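Side-chain contact in ribose-5-phosphate isomerase RpiB (Thermotoga maritima, PDB 1O1X), which probably interconverts ribose 5-phosphate and ribulose 5-phosphate: residues His110-Ile115 and Arg147-Ile152. Sequence-based numbering, arbitrary orientation. Where two conformers were deposited one is given.
Sequences HNNANI and RRIRKI
In the loop from helix 101-109 to strand 115-117, which carries the predicted proton donor, Asn111 and Asn112 meet Ile149 of the C-terminal helix 145-152, a case of one aliphatic side chain joining a loop to a helix more than thirty residues further along the chain. In the conformer described, Ile149 CG2 lies against the backbone, 3.6 Å from Asn111 O and 4.0 Å from His110 O, while Ile149 CD1 is 3.8 Å from Asn112 CB. No hydrogen bond crosses, so the joint is purely van der Waals. CG1 sits between the backbone N and the carbonyl carbon of Ile149 (chi1 70°), and its extended continuation carries CD1 to Asn112. With CG of Asn112 anti to N (chi1 -164°), OD1 accepts a hydrogen bond from Arg108 NH1 while CB faces Ile149; Phe140 packs on both Asn112 and Ile149. The preceding residue, Arg148, faces a second subunit, where its NE forms a salt bridge with Asp53 of that subunit. The packing sets the loop bearing His110 and Asn111 next to the helix bearing Arg148, all three predicted site residues, consistent with the RpiB active site, in a Rossmann-like parallel alpha/beta fold.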
ATOM      1  N   HIS A 110     -13.212   6.011  13.751  1.00 10.95           N
ATOM      2  CA  HIS A 110     -12.989   7.446  13.878  1.00 11.07           C
ATOM      3  C   HIS A 110     -13.879   8.324  13.020  1.00 11.39           C
ATOM      4  O   HIS A 110     -14.272   9.405  13.451  1.00 12.80           O
ATOM      5  CB  HIS A 110     -11.508   7.752  13.605  1.00 10.61           C
ATOM      6  CG  HIS A 110     -10.574   7.131  14.590  1.00 10.90           C
ATOM      7  ND1 HIS A 110      -9.227   7.418  14.615  1.00 13.41           N
ATOM      8  CD2 HIS A 110     -10.801   6.289  15.630  1.00 12.54           C
ATOM      9  CE1 HIS A 110      -8.661   6.760  15.613  1.00 13.97           C
ATOM     10  NE2 HIS A 110      -9.595   6.063  16.240  1.00 11.33           N
ATOM     11  N   ASN A 111     -14.194   7.898  11.800  1.00 11.99           N
ATOM     12  CA  ASN A 111     -14.940   8.755  10.881  1.00 12.22           C
ATOM     13  C   ASN A 111     -16.415   8.362  10.728  1.00 11.77           C
ATOM     14  O   ASN A 111     -17.133   9.007   9.965  1.00 11.47           O
ATOM     15  CB  ASN A 111     -14.262   8.816   9.503  1.00 11.23           C
ATOM     16  CG  ASN A 111     -12.779   9.156   9.577  1.00 14.83           C
ATOM     17  OD1 ASN A 111     -12.379  10.329   9.749  1.00 16.20           O
ATOM     18  ND2 ASN A 111     -11.964   8.155   9.438  1.00  9.30           N
ATOM     19  N   ASN A 112     -16.836   7.294  11.427  1.00 12.06           N
ATOM     20  CA  ASN A 112     -18.194   6.727  11.307  1.00 10.96           C
ATOM     21  C   ASN A 112     -18.590   6.650   9.833  1.00 11.01           C
ATOM     22  O   ASN A 112     -19.685   7.033   9.434  1.00 11.04           O
ATOM     23  CB  ASN A 112     -19.226   7.578  12.086  1.00 11.65           C
ATOM     24  CG  ASN A 112     -20.527   6.845  12.323  1.00 13.49           C
ATOM     25  OD1 ASN A 112     -20.570   5.618  12.161  1.00 13.76           O
ATOM     26  ND2 ASN A 112     -21.593   7.572  12.727  1.00 10.05           N
ATOM     27  N   ALA A 113     -17.693   6.124   9.010  1.00 11.04           N
ATOM     28  CA  ALA A 113     -17.894   6.126   7.581  1.00 11.09           C
ATOM     29  C   ALA A 113     -19.116   5.304   7.216  1.00 10.97           C
ATOM     30  O   ALA A 113     -19.365   4.225   7.782  1.00 11.73           O
ATOM     31  CB  ALA A 113     -16.677   5.621   6.903  1.00 10.97           C
ATOM     32  N   ASN A 114     -19.883   5.802   6.248  1.00 11.96           N
ATOM     33  CA  ASN A 114     -21.070   5.080   5.799  1.00 11.39           C
ATOM     34  C   ASN A 114     -20.970   4.589   4.357  1.00 11.90           C
ATOM     35  O   ASN A 114     -21.797   3.831   3.907  1.00 10.96           O
ATOM     36  CB  ASN A 114     -22.353   5.868   6.099  1.00 12.32           C
ATOM     37  CG  ASN A 114     -22.347   7.291   5.558  1.00 12.04           C
ATOM     38  OD1 ASN A 114     -21.575   7.629   4.673  1.00  9.55           O
ATOM     39  ND2 ASN A 114     -23.281   8.104   6.050  1.00 11.03           N
ATOM     40  N   ILE A 115     -19.900   4.970   3.676  1.00 11.62           N
ATOM     41  CA  ILE A 115     -19.563   4.431   2.365  1.00 11.25           C
ATOM     42  C   ILE A 115     -18.106   4.040   2.320  1.00 11.26           C
ATOM     43  O   ILE A 115     -17.228   4.814   2.691  1.00 11.89           O
ATOM     44  CB  ILE A 115     -19.886   5.417   1.184  1.00 10.94           C
ATOM     45  CG1 ILE A 115     -21.384   5.731   1.114  1.00 11.24           C
ATOM     46  CG2 ILE A 115     -19.414   4.834  -0.131  1.00 11.50           C
ATOM     47  CD1 ILE A 115     -21.787   6.572  -0.074  1.00 12.32           C
ATOM     48  N   ARG A 147     -17.536  15.360  17.369  1.00  8.94           N
ATOM     49  CA  ARG A 147     -17.409  16.778  17.028  1.00  9.04           C
ATOM     50  C   ARG A 147     -16.848  16.983  15.609  1.00  9.63           C
ATOM     51  O   ARG A 147     -17.291  17.863  14.867  1.00  7.91           O
ATOM     52  CB  ARG A 147     -16.537  17.503  18.030  1.00  8.75           C
ATOM     53  CG  ARG A 147     -16.401  18.997  17.747  1.00  9.44           C
ATOM     54  CD  ARG A 147     -15.579  19.712  18.784  1.00 10.84           C
ATOM     55  NE  ARG A 147     -16.297  19.692  20.046  1.00 11.88           N
ATOM     56  CZ  ARG A 147     -15.761  20.003  21.219  1.00 12.89           C
ATOM     57  NH1 ARG A 147     -14.505  20.413  21.307  1.00 12.32           N
ATOM     58  NH2 ARG A 147     -16.484  19.892  22.316  1.00 11.89           N
ATOM     59  N   ARG A 148     -15.857  16.178  15.266  1.00 10.18           N
ATOM     60  CA  ARG A 148     -15.177  16.306  13.972  1.00 11.52           C
ATOM     61  C   ARG A 148     -16.091  15.928  12.841  1.00 11.42           C
ATOM     62  O   ARG A 148     -16.154  16.647  11.858  1.00 11.83           O
ATOM     63  CB  ARG A 148     -13.913  15.459  13.928  1.00 11.79           C
ATOM     64  CG  ARG A 148     -12.908  15.992  14.899  1.00 12.67           C
ATOM     65  CD  ARG A 148     -11.855  15.020  15.261  1.00 15.11           C
ATOM     66  NE  ARG A 148     -10.995  15.553  16.321  1.00 17.15           N
ATOM     67  CZ  ARG A 148     -10.265  14.800  17.097  1.00 18.10           C
ATOM     68  NH1 ARG A 148     -10.278  13.484  16.937  1.00 19.16           N
ATOM     69  NH2 ARG A 148      -9.532  15.353  18.044  1.00 20.72           N
ATOM     70  N   ILE A 149     -16.831  14.840  13.006  1.00 11.67           N
ATOM     71  CA  ILE A 149     -17.781  14.418  11.980  1.00 11.77           C
ATOM     72  C   ILE A 149     -18.921  15.423  11.773  1.00 12.16           C
ATOM     73  O   ILE A 149     -19.383  15.657  10.619  1.00 12.80           O
ATOM     74  CB  ILE A 149     -18.212  12.927  12.047  0.65 13.08           C
ATOM     75  CG1 ILE A 149     -19.082  12.594  13.217  0.65 13.60           C
ATOM     76  CG2 ILE A 149     -16.993  11.974  11.959  0.65 13.19           C
ATOM     77  CD1 ILE A 149     -19.618  11.195  13.083  0.65 16.88           C
ATOM     78  N   ARG A 150     -19.388  16.026  12.860  1.00 10.59           N
ATOM     79  CA  ARG A 150     -20.368  17.118  12.750  1.00 11.01           C
ATOM     80  C   ARG A 150     -19.803  18.368  12.032  1.00 11.15           C
ATOM     81  O   ARG A 150     -20.460  18.955  11.149  1.00 11.02           O
ATOM     82  CB  ARG A 150     -20.863  17.495  14.146  1.00 11.62           C
ATOM     83  CG  ARG A 150     -21.690  16.409  14.795  1.00 11.39           C
ATOM     84  CD  ARG A 150     -22.208  16.889  16.118  1.00 13.94           C
ATOM     85  NE  ARG A 150     -22.932  15.864  16.851  1.00 12.86           N
ATOM     86  CZ  ARG A 150     -23.790  16.109  17.832  1.00 11.76           C
ATOM     87  NH1 ARG A 150     -24.055  17.347  18.228  1.00  9.66           N
ATOM     88  NH2 ARG A 150     -24.398  15.092  18.401  1.00 14.32           N
ATOM     89  N   LYS A 151     -18.558  18.720  12.356  1.00 10.66           N
ATOM     90  CA  LYS A 151     -17.865  19.837  11.704  1.00 11.28           C
ATOM     91  C   LYS A 151     -17.725  19.648  10.182  1.00 11.46           C
ATOM     92  O   LYS A 151     -17.770  20.633   9.434  1.00 11.17           O
ATOM     93  CB  LYS A 151     -16.499  20.113  12.355  1.00 10.03           C
ATOM     94  CG  LYS A 151     -16.566  20.891  13.647  1.00 10.06           C
ATOM     95  CD  LYS A 151     -15.183  21.201  14.226  1.00 10.29           C
ATOM     96  CE  LYS A 151     -15.255  22.102  15.428  1.00 11.36           C
ATOM     97  NZ  LYS A 151     -13.885  22.426  15.926  1.00  8.40           N
ATOM     98  N   ILE A 152     -17.590  18.411   9.723  1.00 11.69           N
ATOM     99  CA  ILE A 152     -17.517  18.154   8.264  1.00 13.62           C
ATOM    100  C   ILE A 152     -18.744  18.773   7.558  1.00 14.70           C
ATOM    101  O   ILE A 152     -18.638  19.328   6.458  1.00 14.40           O
ATOM    102  CB  ILE A 152     -17.462  16.639   7.977  1.00 13.69           C
ATOM    103  CG1 ILE A 152     -16.131  16.058   8.450  1.00 13.70           C
ATOM    104  CG2 ILE A 152     -17.682  16.357   6.496  1.00 14.07           C
ATOM    105  CD1 ILE A 152     -16.132  14.578   8.465  1.00 17.01           C
TER